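Local coordinates for protein thiaminase-I (Naegleria gruberi, PDB 4HCW) that belongs to the thiaminase I-like family and folds as a single mixed alpha/beta chain built around a large mixed beta-sheet, at residues A[69-74]-A[336-341]; A[149-154]-A[226-231]; A[159-164]-A[348-353]. All coordinates share one frame; numbering follows the deposited sequence.

In the fold
Three buried contacts illustrate how segments far apart in sequence are drawn together in one alpha/beta chain. Contact 3, the crossing of helices 158-169 and 343-353, touches both of the others. Its centre lies 15 Å from that of contact 1, where I71 and F341 pack on F159 and F162, and 17 Å from that of contact 2, where V153 and D152 meet L164 and T160. Contacts 1 and 2 do not touch: their centres are 24 Å apart and their nearest atoms about 7 Å. Both segments of contact 2 fall between the two of contact 1 in sequence, while contact 3 interleaves with each: helix 158-169 follows helix 151-155, and helix 343-353 follows strand 335-338.

Contact 1 of 3, residues A[69-74]-A[336-341]; sequences DSIFLP and LRCVDF
P74 lays its ring across the side chain of R337, the two running at about a right angle, with P74 CG over one face of the guanidinium and 3.9 Å from R337 NE. The arginine can lie there because its chain bends at the third torsion (chi3 -56°), while its aliphatic part passes the preceding turn: R337 CD is 3.3 Å from S70 O. Its charged end has partners elsewhere, a salt bridge from NH1 to D178 and a hydrogen bond from NH2 to S106 O. The same proline rests CB on the backbone of the strand, 3.3 Å from C338 O.

A single backbone hydrogen bond joins the segments, C338 N to I71 O at 2.8 Å, bent at the hydrogen (137°) and tilted from the carbonyl plane. Beside it the C338 thiol, held close to its own backbone N by chi1 of -49°, meets the edge of the F72 ring at 4.0 Å from SG to CE1, a sulfur-aromatic contact. I71 CG2 covers a face of that phenyl ring, and I71 CG1 reaches toward L336 O. An Asx turn, I71 N to D69 OD1 at 3.0 Å, shapes the chain just ahead of F72, at the N-cap position of helix 73-77.

This is the join between the start of that helix and the end of strand 335-338, which pairs in parallel with strand 176-179. Helix 158-169 packs on I71 and F341 through F159 and F162, and helix 343-353 meets F72 and F341 through V346.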
loop_
_atom_site.group_PDB
_atom_site.type_symbol
_atom_site.label_atom_id
_atom_site.label_comp_id
_atom_site.label_asym_id
_atom_site.label_seq_id
_atom_site.Cartn_x
_atom_site.Cartn_y
_atom_site.Cartn_z
ATOM N N ASP A 69 -8.020 -2.143 0.474
ATOM C CA ASP A 69 -7.063 -1.392 1.270
ATOM C C ASP A 69 -7.607 -1.297 2.689
ATOM O O ASP A 69 -8.803 -1.088 2.889
ATOM C CB ASP A 69 -6.861 0.005 0.680
ATOM C CG ASP A 69 -5.645 0.717 1.250
ATOM O OD1 ASP A 69 -5.303 0.488 2.431
ATOM O OD2 ASP A 69 -5.028 1.515 0.513
ATOM N N SER A 70 -6.728 -1.453 3.673
ATOM C CA SER A 70 -7.139 -1.409 5.072
ATOM C C SER A 70 -7.506 0.008 5.513
ATOM O O SER A 70 -8.003 0.210 6.621
ATOM C CB SER A 70 -6.044 -1.984 5.973
ATOM O OG SER A 70 -4.814 -1.311 5.774
ATOM N N ILE A 71 -7.266 0.981 4.638
ATOM C CA ILE A 71 -7.596 2.372 4.928
ATOM C C ILE A 71 -9.111 2.571 4.992
ATOM O O ILE A 71 -9.597 3.521 5.605
ATOM C CB ILE A 71 -6.977 3.334 3.882
ATOM C CG1 ILE A 71 -6.958 4.772 4.408
ATOM C CG2 ILE A 71 -7.713 3.242 2.551
ATOM C CD1 ILE A 71 -6.298 5.753 3.468
ATOM N N PHE A 72 -9.851 1.662 4.366
ATOM C CA PHE A 72 -11.308 1.735 4.360
ATOM C C PHE A 72 -11.915 0.548 5.095
ATOM O O PHE A 72 -13.122 0.324 5.033
ATOM C CB PHE A 72 -11.835 1.779 2.925
ATOM C CG PHE A 72 -11.410 2.998 2.161
ATOM C CD1 PHE A 72 -11.267 4.218 2.801
ATOM C CD2 PHE A 72 -11.148 2.923 0.804
ATOM C CE1 PHE A 72 -10.874 5.342 2.100
ATOM C CE2 PHE A 72 -10.754 4.042 0.097
ATOM C CZ PHE A 72 -10.618 5.253 0.746
ATOM N N LEU A 73 -11.072 -0.207 5.792
ATOM C CA LEU A 73 -11.523 -1.408 6.492
ATOM C C LEU A 73 -12.543 -1.154 7.615
ATOM O O LEU A 73 -13.594 -1.793 7.630
ATOM C CB LEU A 73 -10.334 -2.241 6.992
ATOM C CG LEU A 73 -10.681 -3.618 7.563
ATOM C CD1 LEU A 73 -11.384 -4.470 6.515
ATOM C CD2 LEU A 73 -9.432 -4.317 8.079
ATOM N N PRO A 74 -12.247 -0.229 8.554
ATOM C CA PRO A 74 -13.234 -0.001 9.620
ATOM C C PRO A 74 -14.568 0.524 9.090
ATOM O O PRO A 74 -15.620 0.148 9.609
ATOM C CB PRO A 74 -12.563 1.057 10.500
ATOM C CG PRO A 74 -11.110 0.909 10.228
ATOM C CD PRO A 74 -11.027 0.569 8.775
ATOM N N LEU A 336 -2.787 4.398 8.634
ATOM C CA LEU A 336 -3.919 5.318 8.610
ATOM C C LEU A 336 -5.184 4.624 8.113
ATOM O O LEU A 336 -5.196 4.040 7.029
ATOM C CB LEU A 336 -3.600 6.529 7.732
ATOM C CG LEU A 336 -4.677 7.611 7.637
ATOM C CD1 LEU A 336 -4.993 8.182 9.010
ATOM C CD2 LEU A 336 -4.245 8.711 6.681
ATOM N N ARG A 337 -6.246 4.688 8.911
ATOM C CA ARG A 337 -7.517 4.065 8.550
ATOM C C ARG A 337 -8.693 5.010 8.789
ATOM O O ARG A 337 -8.590 5.958 9.568
ATOM C CB ARG A 337 -7.723 2.762 9.327
ATOM C CG ARG A 337 -6.609 1.744 9.145
ATOM C CD ARG A 337 -6.996 0.390 9.717
ATOM N NE ARG A 337 -7.365 0.472 11.126
ATOM C CZ ARG A 337 -7.725 -0.573 11.865
ATOM N NH1 ARG A 337 -8.045 -0.407 13.140
ATOM N NH2 ARG A 337 -7.762 -1.784 11.328
ATOM N N CYS A 338 -9.810 4.739 8.123
ATOM C CA CYS A 338 -10.995 5.586 8.225
ATOM C C CYS A 338 -12.137 4.866 8.936
ATOM O O CYS A 338 -12.450 3.718 8.621
ATOM C CB CYS A 338 -11.446 6.030 6.835
ATOM S SG CYS A 338 -10.120 6.702 5.810
ATOM N N VAL A 339 -12.765 5.550 9.886
ATOM C CA VAL A 339 -13.816 4.948 10.703
ATOM C C VAL A 339 -15.195 4.989 10.048
ATOM O O VAL A 339 -15.870 3.965 9.953
ATOM C CB VAL A 339 -13.901 5.613 12.093
ATOM C CG1 VAL A 339 -15.098 5.082 12.865
ATOM C CG2 VAL A 339 -12.616 5.385 12.869
ATOM N N ASP A 340 -15.612 6.168 9.601
ATOM C CA ASP A 340 -16.966 6.335 9.079
ATOM C C ASP A 340 -17.031 7.006 7.707
ATOM O O ASP A 340 -18.029 7.645 7.373
ATOM C CB ASP A 340 -17.832 7.109 10.080
ATOM C CG ASP A 340 -17.170 8.391 10.559
ATOM O OD1 ASP A 340 -16.250 8.888 9.877
ATOM O OD2 ASP A 340 -17.577 8.904 11.623
ATOM N N PHE A 341 -15.975 6.858 6.914
ATOM C CA PHE A 341 -15.949 7.457 5.583
ATOM C C PHE A 341 -15.022 6.713 4.628
ATOM O O PHE A 341 -14.216 5.883 5.048
ATOM C CB PHE A 341 -15.565 8.941 5.657
ATOM C CG PHE A 341 -14.153 9.186 6.117
ATOM C CD1 PHE A 341 -13.834 9.170 7.465
ATOM C CD2 PHE A 341 -13.148 9.449 5.201
ATOM C CE1 PHE A 341 -12.538 9.401 7.889
ATOM C CE2 PHE A 341 -11.851 9.683 5.618
ATOM C CZ PHE A 341 -11.546 9.658 6.964
#

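Contact 2 of 3, residues A[149-154]-A[226-231]; sequences VYPDVA and NYYVGY
V149 and Y228 form a single bridge of parallel type, made by two backbone hydrogen bonds, which joins the entry to helix 151-155 to strand 229-230, itself paired with the long strand 110-125. V149 N donates to Y227 O at 3.0 Å from well above the carbonyl plane, whereas V229 N approaches V149 O almost head-on, at 2.8 Å and with 161° at the hydrogen. Between them Y228 CA adds a CA-H...O contact to V149 O.

Aromatic packing comes next. V229 CG1 sits over one face of the Y150 ring, 3.6 Å from its centroid, in a CH-pi contact; V153 CG2 covers the opposite face, so the ring is sandwiched between two valine methyls. CG of Y150 stands opposite its backbone N and beside its carbonyl carbon (chi1 -158°), which lays the ring against V229.

Among apolar contacts, V149 CG1 touches the Y228 ring at its edge, 3.6 Å from CD1, and P151 CG lies 4.0 Å from Y228 CE1. The Y228 ring also stacks with Y214, and its hydroxyl bonds to S234.

Two directional backbone bonds thus fix the register, while methyls packed on both faces of Y150 restrain its ring.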
loop_
_atom_site.group_PDB
_atom_site.type_symbol
_atom_site.label_atom_id
_atom_site.label_comp_id
_atom_site.label_asym_id
_atom_site.label_seq_id
_atom_site.Cartn_x
_atom_site.Cartn_y
_atom_site.Cartn_z
ATOM N N VAL A 149 12.596 13.566 -5.662
ATOM C CA VAL A 149 11.544 13.245 -6.620
ATOM C C VAL A 149 10.389 12.539 -5.918
ATOM O O VAL A 149 10.561 11.469 -5.334
ATOM C CB VAL A 149 12.055 12.365 -7.774
ATOM C CG1 VAL A 149 10.889 11.855 -8.606
ATOM C CG2 VAL A 149 13.024 13.144 -8.643
ATOM N N TYR A 150 9.212 13.150 -5.980
ATOM C CA TYR A 150 8.033 12.629 -5.305
ATOM C C TYR A 150 6.817 12.965 -6.163
ATOM O O TYR A 150 6.124 13.948 -5.903
ATOM C CB TYR A 150 7.913 13.268 -3.920
ATOM C CG TYR A 150 7.088 12.494 -2.912
ATOM C CD1 TYR A 150 6.146 11.557 -3.318
ATOM C CD2 TYR A 150 7.252 12.709 -1.550
ATOM C CE1 TYR A 150 5.393 10.856 -2.394
ATOM C CE2 TYR A 150 6.502 12.015 -0.620
ATOM C CZ TYR A 150 5.575 11.089 -1.047
ATOM O OH TYR A 150 4.828 10.395 -0.123
ATOM N N PRO A 151 6.561 12.141 -7.192
ATOM C CA PRO A 151 5.556 12.381 -8.237
ATOM C C PRO A 151 4.151 12.656 -7.706
ATOM O O PRO A 151 3.473 13.541 -8.227
ATOM C CB PRO A 151 5.570 11.078 -9.040
ATOM C CG PRO A 151 6.926 10.510 -8.810
ATOM C CD PRO A 151 7.261 10.859 -7.393
ATOM N N ASP A 152 3.721 11.909 -6.694
ATOM C CA ASP A 152 2.380 12.081 -6.145
ATOM C C ASP A 152 2.198 13.437 -5.462
ATOM O O ASP A 152 1.133 14.047 -5.553
ATOM C CB ASP A 152 2.033 10.944 -5.183
ATOM C CG ASP A 152 1.725 9.645 -5.903
ATOM O OD1 ASP A 152 1.324 9.699 -7.085
ATOM O OD2 ASP A 152 1.878 8.570 -5.285
ATOM N N VAL A 153 3.240 13.906 -4.781
ATOM C CA VAL A 153 3.199 15.211 -4.130
ATOM C C VAL A 153 3.301 16.330 -5.161
ATOM O O VAL A 153 2.610 17.345 -5.064
ATOM C CB VAL A 153 4.328 15.360 -3.095
ATOM C CG1 VAL A 153 4.305 16.746 -2.471
ATOM C CG2 VAL A 153 4.196 14.296 -2.028
ATOM N N ALA A 154 4.162 16.130 -6.153
ATOM C CA ALA A 154 4.346 17.106 -7.219
ATOM C C ALA A 154 3.066 17.286 -8.029
ATOM O O ALA A 154 2.795 18.369 -8.546
ATOM C CB ALA A 154 5.493 16.689 -8.125
ATOM N N ASN A 226 18.989 12.039 -6.942
ATOM C CA ASN A 226 19.480 10.892 -6.188
ATOM C C ASN A 226 18.467 10.442 -5.142
ATOM O O ASN A 226 18.701 9.485 -4.404
ATOM C CB ASN A 226 20.816 11.223 -5.519
ATOM C CG ASN A 226 21.873 11.658 -6.514
ATOM O OD1 ASN A 226 21.857 11.251 -7.675
ATOM N ND2 ASN A 226 22.802 12.494 -6.062
ATOM N N TYR A 227 17.338 11.142 -5.087
ATOM C CA TYR A 227 16.288 10.833 -4.126
ATOM C C TYR A 227 14.957 10.589 -4.826
ATOM O O TYR A 227 14.576 11.329 -5.732
ATOM C CB TYR A 227 16.142 11.968 -3.111
ATOM C CG TYR A 227 17.402 12.265 -2.328
ATOM C CD1 TYR A 227 18.338 13.176 -2.801
ATOM C CD2 TYR A 227 17.652 11.637 -1.114
ATOM C CE1 TYR A 227 19.491 13.451 -2.088
ATOM C CE2 TYR A 227 18.800 11.906 -0.394
ATOM C CZ TYR A 227 19.716 12.813 -0.885
ATOM O OH TYR A 227 20.861 13.084 -0.172
ATOM N N TYR A 228 14.253 9.546 -4.398
ATOM C CA TYR A 228 12.951 9.213 -4.965
ATOM C C TYR A 228 12.029 8.634 -3.899
ATOM O O TYR A 228 12.427 7.761 -3.127
ATOM C CB TYR A 228 13.105 8.224 -6.122
ATOM C CG TYR A 228 11.794 7.721 -6.691
ATOM C CD1 TYR A 228 11.130 8.426 -7.685
ATOM C CD2 TYR A 228 11.228 6.534 -6.241
ATOM C CE1 TYR A 228 9.934 7.969 -8.209
ATOM C CE2 TYR A 228 10.034 6.071 -6.758
ATOM C CZ TYR A 228 9.391 6.791 -7.742
ATOM O OH TYR A 228 8.203 6.330 -8.259
ATOM N N VAL A 229 10.796 9.127 -3.859
ATOM C CA VAL A 229 9.799 8.606 -2.933
ATOM C C VAL A 229 8.579 8.097 -3.691
ATOM O O VAL A 229 8.035 8.790 -4.552
ATOM C CB VAL A 229 9.359 9.667 -1.906
ATOM C CG1 VAL A 229 8.426 9.047 -0.877
ATOM C CG2 VAL A 229 10.571 10.279 -1.221
ATOM N N GLY A 230 8.158 6.879 -3.369
ATOM C CA GLY A 230 7.006 6.273 -4.009
ATOM C C GLY A 230 6.834 4.831 -3.577
ATOM O O GLY A 230 7.615 4.321 -2.772
ATOM N N TYR A 231 5.808 4.173 -4.107
ATOM C CA TYR A 231 5.565 2.772 -3.792
ATOM C C TYR A 231 6.659 1.904 -4.403
ATOM O O TYR A 231 7.270 2.279 -5.403
ATOM C CB TYR A 231 4.197 2.328 -4.313
ATOM C CG TYR A 231 3.060 3.250 -3.935
ATOM C CD1 TYR A 231 2.747 3.490 -2.604
ATOM C CD2 TYR A 231 2.291 3.870 -4.912
ATOM C CE1 TYR A 231 1.705 4.328 -2.255
ATOM C CE2 TYR A 231 1.247 4.709 -4.573
ATOM C CZ TYR A 231 0.959 4.934 -3.243
ATOM O OH TYR A 231 -0.080 5.769 -2.900
#

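Contact 3 of 3, residues A[159-164]-A[348-353]; sequences FTVFGL and NCAGVL
F162 holds CG opposite its backbone N (chi1 168°), and SG of C349 is set likewise (chi1 178°); the two groups meet between the helices. The sulfur lies in the ring plane, at the edge, with C349 SG 3.8 Å from F162 CD1: a cysteine sulfur-aromatic contact in which the ring offers its rim.

One residue back, V161 leans onto the other helix through a single branch. Its CG1 is 3.9 Å from L353 CB and 4.2 Å from A350 CB, and the V161 and L353 side chains run antiparallel alongside one another. The small side chain of A350 is consistent with the close approach of the backbones, F162 CA to A350 CA 5.1 Å.

The axes of segments 159-164 and 348-353 cross at 78°, nearly perpendicular, and approach to 8.3 Å, so touching is confined to one turn or so of each. Around this point L357 and Y199 also pack on V161, and L184 on F162.

Every link between the two segments is a van der Waals or sulfur-aromatic one, so the crossing of helix 158-169 with helix 343-353 rests on the fit of buried, mostly apolar side chains.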
loop_
_atom_site.group_PDB
_atom_site.type_symbol
_atom_site.label_atom_id
_atom_site.label_comp_id
_atom_site.label_asym_id
_atom_site.label_seq_id
_atom_site.Cartn_x
_atom_site.Cartn_y
_atom_site.Cartn_z
ATOM N N PHE A 159 -5.349 11.192 -2.977
ATOM C CA PHE A 159 -5.060 10.174 -1.976
ATOM C C PHE A 159 -3.770 10.483 -1.218
ATOM O O PHE A 159 -3.611 10.095 -0.060
ATOM C CB PHE A 159 -4.969 8.802 -2.646
ATOM C CG PHE A 159 -5.024 7.651 -1.686
ATOM C CD1 PHE A 159 -6.235 7.228 -1.164
ATOM C CD2 PHE A 159 -3.868 6.987 -1.312
ATOM C CE1 PHE A 159 -6.291 6.167 -0.281
ATOM C CE2 PHE A 159 -3.917 5.924 -0.430
ATOM C CZ PHE A 159 -5.131 5.512 0.086
ATOM N N THR A 160 -2.854 11.186 -1.875
ATOM C CA THR A 160 -1.573 11.534 -1.267
ATOM C C THR A 160 -1.675 12.828 -0.462
ATOM O O THR A 160 -1.112 12.937 0.629
ATOM C CB THR A 160 -0.465 11.668 -2.329
ATOM O OG1 THR A 160 -0.413 10.473 -3.119
ATOM C CG2 THR A 160 0.886 11.893 -1.668
ATOM N N VAL A 161 -2.396 13.805 -1.006
ATOM C CA VAL A 161 -2.646 15.060 -0.307
ATOM C C VAL A 161 -3.376 14.793 1.004
ATOM O O VAL A 161 -3.008 15.324 2.053
ATOM C CB VAL A 161 -3.481 16.028 -1.168
ATOM C CG1 VAL A 161 -3.965 17.206 -0.336
ATOM C CG2 VAL A 161 -2.676 16.505 -2.365
ATOM N N PHE A 162 -4.409 13.959 0.932
ATOM C CA PHE A 162 -5.166 13.559 2.113
ATOM C C PHE A 162 -4.292 12.795 3.106
ATOM O O PHE A 162 -4.369 13.018 4.314
ATOM C CB PHE A 162 -6.369 12.704 1.705
ATOM C CG PHE A 162 -7.043 12.009 2.855
ATOM C CD1 PHE A 162 -7.930 12.691 3.670
ATOM C CD2 PHE A 162 -6.794 10.670 3.116
ATOM C CE1 PHE A 162 -8.551 12.055 4.728
ATOM C CE2 PHE A 162 -7.413 10.029 4.173
ATOM C CZ PHE A 162 -8.292 10.722 4.980
ATOM N N GLY A 163 -3.463 11.896 2.585
ATOM C CA GLY A 163 -2.632 11.044 3.417
ATOM C C GLY A 163 -1.569 11.789 4.201
ATOM O O GLY A 163 -1.485 11.656 5.422
ATOM N N LEU A 164 -0.756 12.573 3.500
ATOM C CA LEU A 164 0.347 13.293 4.130
ATOM C C LEU A 164 -0.127 14.284 5.186
ATOM O O LEU A 164 0.524 14.459 6.215
ATOM C CB LEU A 164 1.194 14.013 3.082
ATOM C CG LEU A 164 1.993 13.122 2.133
ATOM C CD1 LEU A 164 2.909 13.968 1.274
ATOM C CD2 LEU A 164 2.789 12.084 2.908
ATOM N N ASN A 348 -12.809 14.947 -1.262
ATOM C CA ASN A 348 -13.317 16.244 -0.828
ATOM C C ASN A 348 -12.352 16.955 0.110
ATOM O O ASN A 348 -12.154 18.165 0.010
ATOM C CB ASN A 348 -14.685 16.096 -0.160
ATOM C CG ASN A 348 -15.827 16.490 -1.076
ATOM O OD1 ASN A 348 -15.721 17.450 -1.840
ATOM N ND2 ASN A 348 -16.926 15.749 -1.005
ATOM N N CYS A 349 -11.757 16.195 1.022
ATOM C CA CYS A 349 -10.782 16.742 1.954
ATOM C C CYS A 349 -9.554 17.228 1.198
ATOM O O CYS A 349 -8.997 18.278 1.512
ATOM C CB CYS A 349 -10.378 15.691 2.987
ATOM S SG CYS A 349 -9.131 16.253 4.163
ATOM N N ALA A 350 -9.145 16.459 0.196
ATOM C CA ALA A 350 -8.002 16.819 -0.631
ATOM C C ALA A 350 -8.272 18.114 -1.388
ATOM O O ALA A 350 -7.380 18.945 -1.556
ATOM C CB ALA A 350 -7.680 15.700 -1.600
ATOM N N GLY A 351 -9.512 18.277 -1.840
ATOM C CA GLY A 351 -9.908 19.467 -2.568
ATOM C C GLY A 351 -9.852 20.717 -1.712
ATOM O O GLY A 351 -9.576 21.808 -2.206
ATOM N N VAL A 352 -10.117 20.555 -0.421
ATOM C CA VAL A 352 -10.064 21.667 0.518
ATOM C C VAL A 352 -8.617 22.050 0.814
ATOM O O VAL A 352 -8.274 23.233 0.869
ATOM C CB VAL A 352 -10.785 21.317 1.838
ATOM C CG1 VAL A 352 -10.563 22.403 2.881
ATOM C CG2 VAL A 352 -12.269 21.102 1.590
ATOM N N LEU A 353 -7.770 21.039 0.985
ATOM C CA LEU A 353 -6.382 21.245 1.381
ATOM C C LEU A 353 -5.511 21.868 0.290
ATOM O O LEU A 353 -4.654 22.701 0.582
ATOM C CB LEU A 353 -5.763 19.924 1.845
ATOM C CG LEU A 353 -6.352 19.303 3.114
ATOM C CD1 LEU A 353 -5.843 17.885 3.300
ATOM C CD2 LEU A 353 -6.023 20.154 4.330
#